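Long-range contacts in designed helical repeat protein (Synthetic construct, PDB 5CWQ), which has no known biological function, being a computationally designed protein whose antiparallel helices stack as repeated units into a compact, disulfide-braced scaffold: residues A[63-74]-A[103-114]; A[4-12]-A[49-57]. One frame throughout, in Å; residues are numbered along the deposited sequence.

Interactions 1 and 2 join antiparallel helices, 60-86 with 90-114 and 5-30 with 33-57 respectively, with centres about 14 Å apart on the same side of the chain's centre. Interaction 2 (4-12 with 49-57) is the surface contact at the N-terminal end; interaction 1 (63-74 with 103-114) lies deeper, about 12 Å from the chain's centre against about 19 Å. They meet through helix 33-57: a disulfide joins Cys55 SG to Cys113 SG at 2.0 Å, Ala51 CB packs on Val110 CG2 at 3.7 Å, and Ala54 CB lies 3.5 Å from Ala63 N. A phosphate, probably from the crystallisation liquor, sits at the outer end of interaction 2.

Interaction 1 (A[63-74]-A[103-114]); sequences AERASEKAQRVL and AVLALAEVACCR
Ala63 opens the contact by receiving Val110 and Arg114 from the antiparallel helix, the short axes 8.7 Å apart at an angle of 158°. Val110 is a knob among Ala63, Glu64, Ala66 and Ser67, and its CG1 comes 3.2 Å from Ala63 O. The aliphatic part of Arg114 slides over Ala63, with CG 3.8 Å from Ala63 CB. Glu64 bends at its second torsion (64°) and brings OE1 over one face of the Arg114 guanidinium, 3.2 Å from NE. This salt bridge is one of charges alone, since no N-H points at the oxygen; Arg114 NH1 has a second acid in Glu119. A water bridges Ser67 OG and Leu107 O, donating to the carbonyl at 2.8 Å. Leu107 is the second knob, set among Ser67, Ala70, Gln71 and Leu74, and its CD2 lies 3.0 Å from Ser67 OG. Ala70 CB touches Leu107 CD2 at 3.7 Å and also faces Ala106, while its carbonyl oxygen meets Ala103 CB. Gln71 OE1 borders Leu107 CD1 as its NE2 turns to Glu75. Leu74 is the last wall: its side chain and that of Leu107 cross at about a right angle, CD2 against CD1, and its CB rests on Ala103. Knobs-into-holes packing over small alanines thus brings the helices close; without a direct hydrogen bond between the segments, shape complementarity holds the pairing, with a water bridge and an ion pair beside it.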
loop_
_atom_site.group_PDB
_atom_site.type_symbol
_atom_site.label_atom_id
_atom_site.label_comp_id
_atom_site.label_asym_id
_atom_site.label_seq_id
_atom_site.Cartn_x
_atom_site.Cartn_y
_atom_site.Cartn_z
ATOM N N ALA A 63 4.629 -18.525 -0.296
ATOM C CA ALA A 63 4.151 -17.376 -1.053
ATOM C C ALA A 63 2.626 -17.354 -1.102
ATOM O O ALA A 63 2.007 -16.307 -0.911
ATOM C CB ALA A 63 4.732 -17.395 -2.458
ATOM N N GLU A 64 2.026 -18.512 -1.354
ATOM C CA GLU A 64 0.573 -18.617 -1.414
ATOM C C GLU A 64 -0.035 -18.369 -0.037
ATOM O O GLU A 64 -1.091 -17.750 0.080
ATOM C CB GLU A 64 0.151 -19.989 -1.942
ATOM C CG GLU A 64 -1.336 -20.108 -2.253
ATOM C CD GLU A 64 -1.782 -19.189 -3.380
ATOM O OE1 GLU A 64 -0.911 -18.646 -4.095
ATOM O OE2 GLU A 64 -3.007 -19.009 -3.551
ATOM N N ARG A 65 0.639 -18.858 1.000
ATOM C CA ARG A 65 0.229 -18.594 2.374
ATOM C C ARG A 65 0.195 -17.095 2.647
ATOM O O ARG A 65 -0.741 -16.591 3.267
ATOM C CB ARG A 65 1.173 -19.280 3.360
ATOM C CG ARG A 65 0.661 -20.602 3.906
ATOM C CD ARG A 65 1.680 -21.228 4.847
ATOM N NE ARG A 65 2.752 -21.904 4.119
ATOM C CZ ARG A 65 3.966 -22.142 4.610
ATOM N NH1 ARG A 65 4.286 -21.752 5.837
ATOM N NH2 ARG A 65 4.867 -22.767 3.866
ATOM N N ALA A 66 1.221 -16.390 2.182
ATOM C CA ALA A 66 1.305 -14.945 2.359
ATOM C C ALA A 66 0.154 -14.249 1.639
ATOM O O ALA A 66 -0.423 -13.290 2.154
ATOM C CB ALA A 66 2.647 -14.421 1.851
ATOM N N SER A 67 -0.175 -14.739 0.449
ATOM C CA SER A 67 -1.258 -14.170 -0.344
ATOM C C SER A 67 -2.602 -14.378 0.345
ATOM O O SER A 67 -3.446 -13.477 0.373
ATOM C CB SER A 67 -1.279 -14.793 -1.739
ATOM O OG SER A 67 -2.177 -14.107 -2.592
ATOM N N GLU A 68 -2.796 -15.574 0.895
ATOM C CA GLU A 68 -4.004 -15.890 1.649
ATOM C C GLU A 68 -4.144 -14.944 2.832
ATOM O O GLU A 68 -5.238 -14.466 3.133
ATOM C CB GLU A 68 -3.971 -17.344 2.131
ATOM C CG GLU A 68 -4.113 -18.372 1.014
ATOM C CD GLU A 68 -3.740 -19.779 1.452
ATOM O OE1 GLU A 68 -3.552 -20.002 2.667
ATOM O OE2 GLU A 68 -3.633 -20.664 0.576
ATOM N N LYS A 69 -3.026 -14.669 3.495
ATOM C CA LYS A 69 -3.026 -13.772 4.641
ATOM C C LYS A 69 -3.253 -12.327 4.205
ATOM O O LYS A 69 -3.914 -11.560 4.905
ATOM C CB LYS A 69 -1.715 -13.901 5.417
ATOM C CG LYS A 69 -1.588 -15.222 6.162
ATOM C CD LYS A 69 -0.278 -15.327 6.918
ATOM C CE LYS A 69 -0.183 -16.653 7.661
ATOM N NZ LYS A 69 1.058 -16.759 8.479
ATOM N N ALA A 70 -2.709 -11.963 3.047
ATOM C CA ALA A 70 -2.902 -10.624 2.495
ATOM C C ALA A 70 -4.362 -10.402 2.124
ATOM O O ALA A 70 -4.912 -9.321 2.342
ATOM C CB ALA A 70 -2.010 -10.414 1.272
ATOM N N GLN A 71 -4.982 -11.430 1.556
ATOM C CA GLN A 71 -6.380 -11.357 1.152
ATOM C C GLN A 71 -7.272 -11.145 2.368
ATOM O O GLN A 71 -8.285 -10.448 2.293
ATOM C CB GLN A 71 -6.793 -12.632 0.410
ATOM C CG GLN A 71 -8.238 -12.641 -0.067
ATOM C CD GLN A 71 -8.527 -11.541 -1.071
ATOM O OE1 GLN A 71 -7.629 -11.074 -1.773
ATOM N NE2 GLN A 71 -9.784 -11.119 -1.141
ATOM N N ARG A 72 -6.881 -11.749 3.484
ATOM C CA ARG A 72 -7.641 -11.651 4.724
ATOM C C ARG A 72 -7.588 -10.230 5.283
ATOM O O ARG A 72 -8.616 -9.670 5.660
ATOM C CB ARG A 72 -7.109 -12.654 5.752
ATOM C CG ARG A 72 -7.838 -12.625 7.086
ATOM C CD ARG A 72 -7.351 -13.731 8.008
ATOM N NE ARG A 72 -7.888 -13.594 9.359
ATOM C CZ ARG A 72 -7.636 -14.440 10.354
ATOM N NH1 ARG A 72 -6.852 -15.492 10.156
ATOM N NH2 ARG A 72 -8.168 -14.233 11.551
ATOM N N VAL A 73 -6.391 -9.653 5.328
ATOM C CA VAL A 73 -6.215 -8.276 5.786
ATOM C C VAL A 73 -7.006 -7.330 4.891
ATOM O O VAL A 73 -7.648 -6.395 5.370
ATOM C CB VAL A 73 -4.726 -7.864 5.789
ATOM C CG1 VAL A 73 -4.563 -6.387 6.138
ATOM C CG2 VAL A 73 -3.944 -8.717 6.765
ATOM N N LEU A 74 -6.949 -7.588 3.588
ATOM C CA LEU A 74 -7.672 -6.800 2.601
ATOM C C LEU A 74 -9.170 -6.772 2.893
ATOM O O LEU A 74 -9.780 -5.704 2.948
ATOM C CB LEU A 74 -7.414 -7.363 1.201
ATOM C CG LEU A 74 -8.275 -6.837 0.053
ATOM C CD1 LEU A 74 -8.174 -5.333 -0.050
ATOM C CD2 LEU A 74 -7.854 -7.487 -1.253
ATOM N N ALA A 103 -1.808 -4.370 1.416
ATOM C CA ALA A 103 -2.186 -5.766 1.222
ATOM C C ALA A 103 -2.176 -6.121 -0.262
ATOM O O ALA A 103 -1.741 -7.209 -0.642
ATOM C CB ALA A 103 -3.555 -6.032 1.821
ATOM N N VAL A 104 -2.665 -5.203 -1.092
ATOM C CA VAL A 104 -2.669 -5.389 -2.542
ATOM C C VAL A 104 -1.243 -5.479 -3.073
ATOM O O VAL A 104 -0.960 -6.261 -3.980
ATOM C CB VAL A 104 -3.417 -4.237 -3.266
ATOM C CG1 VAL A 104 -3.188 -4.288 -4.773
ATOM C CG2 VAL A 104 -4.904 -4.295 -2.969
ATOM N N LEU A 105 -0.349 -4.671 -2.513
ATOM C CA LEU A 105 1.046 -4.689 -2.927
ATOM C C LEU A 105 1.646 -6.056 -2.617
ATOM O O LEU A 105 2.408 -6.607 -3.413
ATOM C CB LEU A 105 1.837 -3.581 -2.231
ATOM C CG LEU A 105 3.328 -3.502 -2.575
ATOM C CD1 LEU A 105 3.538 -3.235 -4.058
ATOM C CD2 LEU A 105 4.006 -2.426 -1.748
ATOM N N ALA A 106 1.289 -6.600 -1.458
ATOM C CA ALA A 106 1.739 -7.929 -1.072
ATOM C C ALA A 106 1.211 -8.969 -2.058
ATOM O O ALA A 106 1.941 -9.874 -2.459
ATOM C CB ALA A 106 1.290 -8.255 0.345
ATOM N N LEU A 107 -0.051 -8.827 -2.459
ATOM C CA LEU A 107 -0.649 -9.739 -3.431
ATOM C C LEU A 107 0.075 -9.662 -4.772
ATOM O O LEU A 107 0.257 -10.673 -5.448
ATOM C CB LEU A 107 -2.136 -9.432 -3.627
ATOM C CG LEU A 107 -3.073 -9.749 -2.458
ATOM C CD1 LEU A 107 -4.462 -9.196 -2.735
ATOM C CD2 LEU A 107 -3.141 -11.244 -2.200
ATOM N N ALA A 108 0.477 -8.456 -5.156
ATOM C CA ALA A 108 1.196 -8.249 -6.406
ATOM C C ALA A 108 2.563 -8.931 -6.364
ATOM O O ALA A 108 2.948 -9.623 -7.307
ATOM C CB ALA A 108 1.352 -6.764 -6.682
ATOM N N GLU A 109 3.282 -8.732 -5.262
ATOM C CA GLU A 109 4.594 -9.340 -5.062
ATOM C C GLU A 109 4.530 -10.862 -5.167
ATOM O O GLU A 109 5.365 -11.481 -5.826
ATOM C CB GLU A 109 5.166 -8.933 -3.698
ATOM C CG GLU A 109 5.522 -7.447 -3.585
ATOM C CD GLU A 109 5.710 -6.977 -2.148
ATOM O OE1 GLU A 109 5.204 -7.645 -1.221
ATOM O OE2 GLU A 109 6.366 -5.932 -1.947
ATOM N N VAL A 110 3.537 -11.464 -4.521
ATOM C CA VAL A 110 3.376 -12.914 -4.573
ATOM C C VAL A 110 3.054 -13.356 -5.996
ATOM O O VAL A 110 3.611 -14.336 -6.490
ATOM C CB VAL A 110 2.265 -13.404 -3.617
ATOM C CG1 VAL A 110 1.993 -14.893 -3.822
ATOM C CG2 VAL A 110 2.656 -13.137 -2.177
ATOM N N ALA A 111 2.155 -12.630 -6.651
ATOM C CA ALA A 111 1.740 -12.971 -8.006
ATOM C C ALA A 111 2.937 -12.987 -8.948
ATOM O O ALA A 111 3.109 -13.925 -9.728
ATOM C CB ALA A 111 0.690 -11.995 -8.499
ATOM N N CYS A 112 3.770 -11.953 -8.862
ATOM C CA CYS A 112 4.954 -11.853 -9.707
ATOM C C CYS A 112 5.962 -12.952 -9.390
ATOM O O CYS A 112 6.484 -13.605 -10.295
ATOM C CB CYS A 112 5.614 -10.482 -9.547
ATOM S SG CYS A 112 4.624 -9.098 -10.171
ATOM N N CYS A 113 6.233 -13.157 -8.104
ATOM C CA CYS A 113 7.221 -14.144 -7.679
ATOM C C CYS A 113 6.792 -15.562 -8.049
ATOM O O CYS A 113 7.626 -16.392 -8.413
ATOM C CB CYS A 113 7.461 -14.044 -6.171
ATOM S SG CYS A 113 8.344 -12.547 -5.657
ATOM N N ARG A 114 5.493 -15.834 -7.952
ATOM C CA ARG A 114 4.952 -17.136 -8.329
ATOM C C ARG A 114 4.803 -17.247 -9.846
ATOM O O ARG A 114 4.590 -18.336 -10.377
ATOM C CB ARG A 114 3.602 -17.381 -7.645
ATOM C CG ARG A 114 3.689 -17.491 -6.125
ATOM C CD ARG A 114 2.328 -17.746 -5.480
ATOM N NE ARG A 114 1.890 -19.132 -5.645
ATOM C CZ ARG A 114 1.122 -19.576 -6.638
ATOM N NH1 ARG A 114 0.683 -18.751 -7.580
ATOM N NH2 ARG A 114 0.790 -20.858 -6.686
HETATM O O HOH W 1 -1.464 -12.837 -5.325
#

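Interaction 2 (A[4-12]-A[49-57]); sequences EELERESEE and ELARVACER. With PO4 (phosphate ion), chain E.
The terminal antiparallel helix pair of the designed array is joined here, the first turns of helix 5-30 lying against the last turns of helix 33-57. Leu6, Ser10 and Val53 form its centre, with Arg57 lying across its end; the short axes approach to 9.3 Å at an angle of 154°. Leu6 points toward the partner helix, and its CD1 and CD2 lie against the Glu56 carboxylate, each 3.5 Å from OE2, the two side chains crossing obliquely. Leu6 CD1 also rests on Arg57 CG at 3.8 Å, and its CB packs more loosely on Val53 CG1.

Arg57 runs out extended from CG to NE, which carries its guanidinium across Leu6 to Glu7. Glu7 folds back at its second torsion (-67°), and its OE2 makes a salt bridge with Arg57 NH2 at 3.3 Å, the two side chains crossing at about a right angle. A water in the guanidinium plane accepts from Arg57 NH1 at 3.1 Å and gives a weak hydrogen bond to Glu7 OE2, while Val53 CG1, of the same helix, lies over the rim of one face. Arg57 NH1 is further paired with Glu62, so its charge is shared between two acids.

One turn on, Ser10 CB meets Val53 CG1, and Leu50 CD2 comes up to Ser10 O. Glu49 OE2 nears Glu9 O at 3.2 Å, two acceptors. The carboxylates do not touch, but Glu9 OE1 at 4.9 Å from Glu49 OE2, with Glu12 OE1 similarly near, may slightly raise proton affinity. At the first modelled residue, Glu4 N donates to phosphate O4 at 2.7 Å.

On its inner side, helix 33-57 is covered by helix 60-86, where Leu50 meets Lys69 and Ala51 meets Ala66, and by helix 90-114, which Ala51 touches through Glu109 and Val110.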
loop_
_atom_site.group_PDB
_atom_site.type_symbol
_atom_site.label_atom_id
_atom_site.label_comp_id
_atom_site.label_asym_id
_atom_site.label_seq_id
_atom_site.Cartn_x
_atom_site.Cartn_y
_atom_site.Cartn_z
ATOM N N GLU A 4 18.975 -18.851 7.188
ATOM C CA GLU A 4 18.896 -18.725 8.639
ATOM C C GLU A 4 18.603 -17.282 9.038
ATOM O O GLU A 4 17.982 -17.029 10.070
ATOM C CB GLU A 4 20.197 -19.206 9.289
ATOM C CG GLU A 4 20.177 -19.184 10.812
ATOM C CD GLU A 4 21.412 -19.819 11.424
ATOM O OE1 GLU A 4 21.980 -20.743 10.805
ATOM O OE2 GLU A 4 21.817 -19.390 12.525
ATOM N N GLU A 5 19.055 -16.339 8.218
ATOM C CA GLU A 5 18.739 -14.931 8.431
ATOM C C GLU A 5 17.276 -14.673 8.099
ATOM O O GLU A 5 16.617 -13.855 8.740
ATOM C CB GLU A 5 19.638 -14.033 7.579
ATOM C CG GLU A 5 21.107 -14.095 7.950
ATOM C CD GLU A 5 21.939 -13.069 7.206
ATOM O OE1 GLU A 5 21.416 -12.457 6.250
ATOM O OE2 GLU A 5 23.113 -12.872 7.582
ATOM N N LEU A 6 16.775 -15.377 7.088
ATOM C CA LEU A 6 15.386 -15.241 6.669
ATOM C C LEU A 6 14.446 -15.875 7.686
ATOM O O LEU A 6 13.304 -15.446 7.835
ATOM C CB LEU A 6 15.179 -15.874 5.293
ATOM C CG LEU A 6 15.938 -15.213 4.139
ATOM C CD1 LEU A 6 15.750 -16.006 2.855
ATOM C CD2 LEU A 6 15.492 -13.769 3.945
ATOM N N GLU A 7 14.928 -16.900 8.384
ATOM C CA GLU A 7 14.160 -17.515 9.458
ATOM C C GLU A 7 13.888 -16.497 10.559
ATOM O O GLU A 7 12.778 -16.419 11.086
ATOM C CB GLU A 7 14.899 -18.726 10.029
ATOM C CG GLU A 7 14.714 -20.002 9.224
ATOM C CD GLU A 7 13.287 -20.518 9.261
ATOM O OE1 GLU A 7 12.493 -20.032 10.096
ATOM O OE2 GLU A 7 12.957 -21.410 8.452
ATOM N N ARG A 8 14.908 -15.715 10.897
ATOM C CA ARG A 8 14.777 -14.677 11.910
ATOM C C ARG A 8 13.747 -13.638 11.480
ATOM O O ARG A 8 12.928 -13.192 12.281
ATOM C CB ARG A 8 16.125 -14.002 12.168
ATOM C CG ARG A 8 16.170 -13.176 13.444
ATOM C CD ARG A 8 17.262 -12.120 13.391
ATOM N NE ARG A 8 16.967 -11.085 12.402
ATOM C CZ ARG A 8 16.137 -10.066 12.604
ATOM N NH1 ARG A 8 15.504 -9.933 13.762
ATOM N NH2 ARG A 8 15.935 -9.176 11.642
ATOM N N GLU A 9 13.796 -13.261 10.206
ATOM C CA GLU A 9 12.874 -12.273 9.662
ATOM C C GLU A 9 11.477 -12.863 9.487
ATOM O O GLU A 9 10.475 -12.182 9.699
ATOM C CB GLU A 9 13.390 -11.742 8.324
ATOM C CG GLU A 9 14.736 -11.043 8.415
ATOM C CD GLU A 9 15.265 -10.618 7.058
ATOM O OE1 GLU A 9 14.481 -10.626 6.085
ATOM O OE2 GLU A 9 16.464 -10.282 6.964
ATOM N N SER A 10 11.422 -14.133 9.095
ATOM C CA SER A 10 10.153 -14.818 8.876
ATOM C C SER A 10 9.397 -15.019 10.185
ATOM O O SER A 10 8.197 -14.752 10.267
ATOM C CB SER A 10 10.389 -16.168 8.198
ATOM O OG SER A 10 9.165 -16.834 7.947
ATOM N N GLU A 11 10.103 -15.497 11.204
ATOM C CA GLU A 11 9.498 -15.734 12.508
ATOM C C GLU A 11 9.079 -14.422 13.159
ATOM O O GLU A 11 8.025 -14.342 13.790
ATOM C CB GLU A 11 10.467 -16.489 13.418
ATOM C CG GLU A 11 10.682 -17.936 13.010
ATOM C CD GLU A 11 11.625 -18.669 13.942
ATOM O OE1 GLU A 11 12.278 -18.005 14.774
ATOM O OE2 GLU A 11 11.709 -19.911 13.845
ATOM N N GLU A 12 9.911 -13.397 13.005
ATOM C CA GLU A 12 9.599 -12.075 13.536
ATOM C C GLU A 12 8.384 -11.491 12.824
ATOM O O GLU A 12 7.567 -10.803 13.436
ATOM C CB GLU A 12 10.799 -11.137 13.388
ATOM C CG GLU A 12 10.565 -9.740 13.945
ATOM C CD GLU A 12 11.759 -8.825 13.751
ATOM O OE1 GLU A 12 12.790 -9.293 13.221
ATOM O OE2 GLU A 12 11.667 -7.637 14.127
ATOM N N GLU A 49 6.232 -8.592 4.535
ATOM C CA GLU A 49 7.520 -9.159 4.909
ATOM C C GLU A 49 7.550 -10.656 4.608
ATOM O O GLU A 49 8.533 -11.168 4.078
ATOM C CB GLU A 49 7.810 -8.903 6.389
ATOM C CG GLU A 49 9.259 -9.131 6.782
ATOM C CD GLU A 49 9.532 -8.793 8.238
ATOM O OE1 GLU A 49 8.643 -8.205 8.892
ATOM O OE2 GLU A 49 10.636 -9.117 8.728
ATOM N N LEU A 50 6.465 -11.350 4.937
ATOM C CA LEU A 50 6.353 -12.781 4.663
ATOM C C LEU A 50 6.432 -13.065 3.165
ATOM O O LEU A 50 7.056 -14.038 2.740
ATOM C CB LEU A 50 5.043 -13.335 5.228
ATOM C CG LEU A 50 4.918 -13.366 6.752
ATOM C CD1 LEU A 50 3.476 -13.639 7.162
ATOM C CD2 LEU A 50 5.850 -14.408 7.352
ATOM N N ALA A 51 5.795 -12.213 2.370
ATOM C CA ALA A 51 5.795 -12.371 0.921
ATOM C C ALA A 51 7.204 -12.218 0.353
ATOM O O ALA A 51 7.620 -12.982 -0.518
ATOM C CB ALA A 51 4.853 -11.365 0.280
ATOM N N ARG A 52 7.934 -11.228 0.854
ATOM C CA ARG A 52 9.287 -10.968 0.379
ATOM C C ARG A 52 10.241 -12.089 0.782
ATOM O O ARG A 52 11.170 -12.415 0.042
ATOM C CB ARG A 52 9.786 -9.622 0.907
ATOM C CG ARG A 52 9.199 -8.433 0.164
ATOM C CD ARG A 52 9.676 -7.111 0.737
ATOM N NE ARG A 52 9.587 -6.037 -0.252
ATOM C CZ ARG A 52 10.609 -5.568 -0.966
ATOM N NH1 ARG A 52 11.837 -6.056 -0.816
ATOM N NH2 ARG A 52 10.401 -4.590 -1.837
ATOM N N VAL A 53 10.010 -12.680 1.952
ATOM C CA VAL A 53 10.790 -13.833 2.391
ATOM C C VAL A 53 10.517 -15.014 1.464
ATOM O O VAL A 53 11.433 -15.741 1.082
ATOM C CB VAL A 53 10.464 -14.224 3.856
ATOM C CG1 VAL A 53 11.039 -15.599 4.208
ATOM C CG2 VAL A 53 11.001 -13.177 4.814
ATOM N N ALA A 54 9.248 -15.200 1.108
ATOM C CA ALA A 54 8.861 -16.266 0.193
ATOM C C ALA A 54 9.519 -16.063 -1.172
ATOM O O ALA A 54 10.015 -17.014 -1.777
ATOM C CB ALA A 54 7.347 -16.321 0.051
ATOM N N CYS A 55 9.521 -14.817 -1.641
ATOM C CA CYS A 55 10.153 -14.460 -2.908
ATOM C C CYS A 55 11.641 -14.804 -2.921
ATOM O O CYS A 55 12.164 -15.281 -3.925
ATOM C CB CYS A 55 9.977 -12.964 -3.194
ATOM S SG CYS A 55 8.293 -12.459 -3.625
ATOM N N GLU A 56 12.321 -14.557 -1.807
ATOM C CA GLU A 56 13.760 -14.787 -1.731
ATOM C C GLU A 56 14.077 -16.276 -1.627
ATOM O O GLU A 56 15.127 -16.729 -2.083
ATOM C CB GLU A 56 14.361 -14.037 -0.540
ATOM C CG GLU A 56 15.879 -14.154 -0.446
ATOM C CD GLU A 56 16.490 -13.203 0.569
ATOM O OE1 GLU A 56 15.923 -12.112 0.791
ATOM O OE2 GLU A 56 17.542 -13.547 1.148
ATOM N N ARG A 57 13.163 -17.034 -1.029
ATOM C CA ARG A 57 13.333 -18.476 -0.879
ATOM C C ARG A 57 12.872 -19.231 -2.121
ATOM O O ARG A 57 13.296 -20.360 -2.363
ATOM C CB ARG A 57 12.565 -18.980 0.342
ATOM C CG ARG A 57 13.165 -18.560 1.671
ATOM C CD ARG A 57 12.313 -19.041 2.835
ATOM N NE ARG A 57 12.979 -18.856 4.121
ATOM C CZ ARG A 57 12.402 -19.065 5.302
ATOM N NH1 ARG A 57 11.139 -19.463 5.368
ATOM N NH2 ARG A 57 13.090 -18.871 6.419
HETATM P P PO4 E . 22.799 -18.161 6.510
HETATM O O1 PO4 E . 23.260 -17.416 5.280
HETATM O O2 PO4 E . 22.600 -17.186 7.645
HETATM O O3 PO4 E . 23.843 -19.178 6.905
HETATM O O4 PO4 E . 21.495 -18.865 6.215
HETATM O O HOH W 2 10.451 -20.451 8.191
#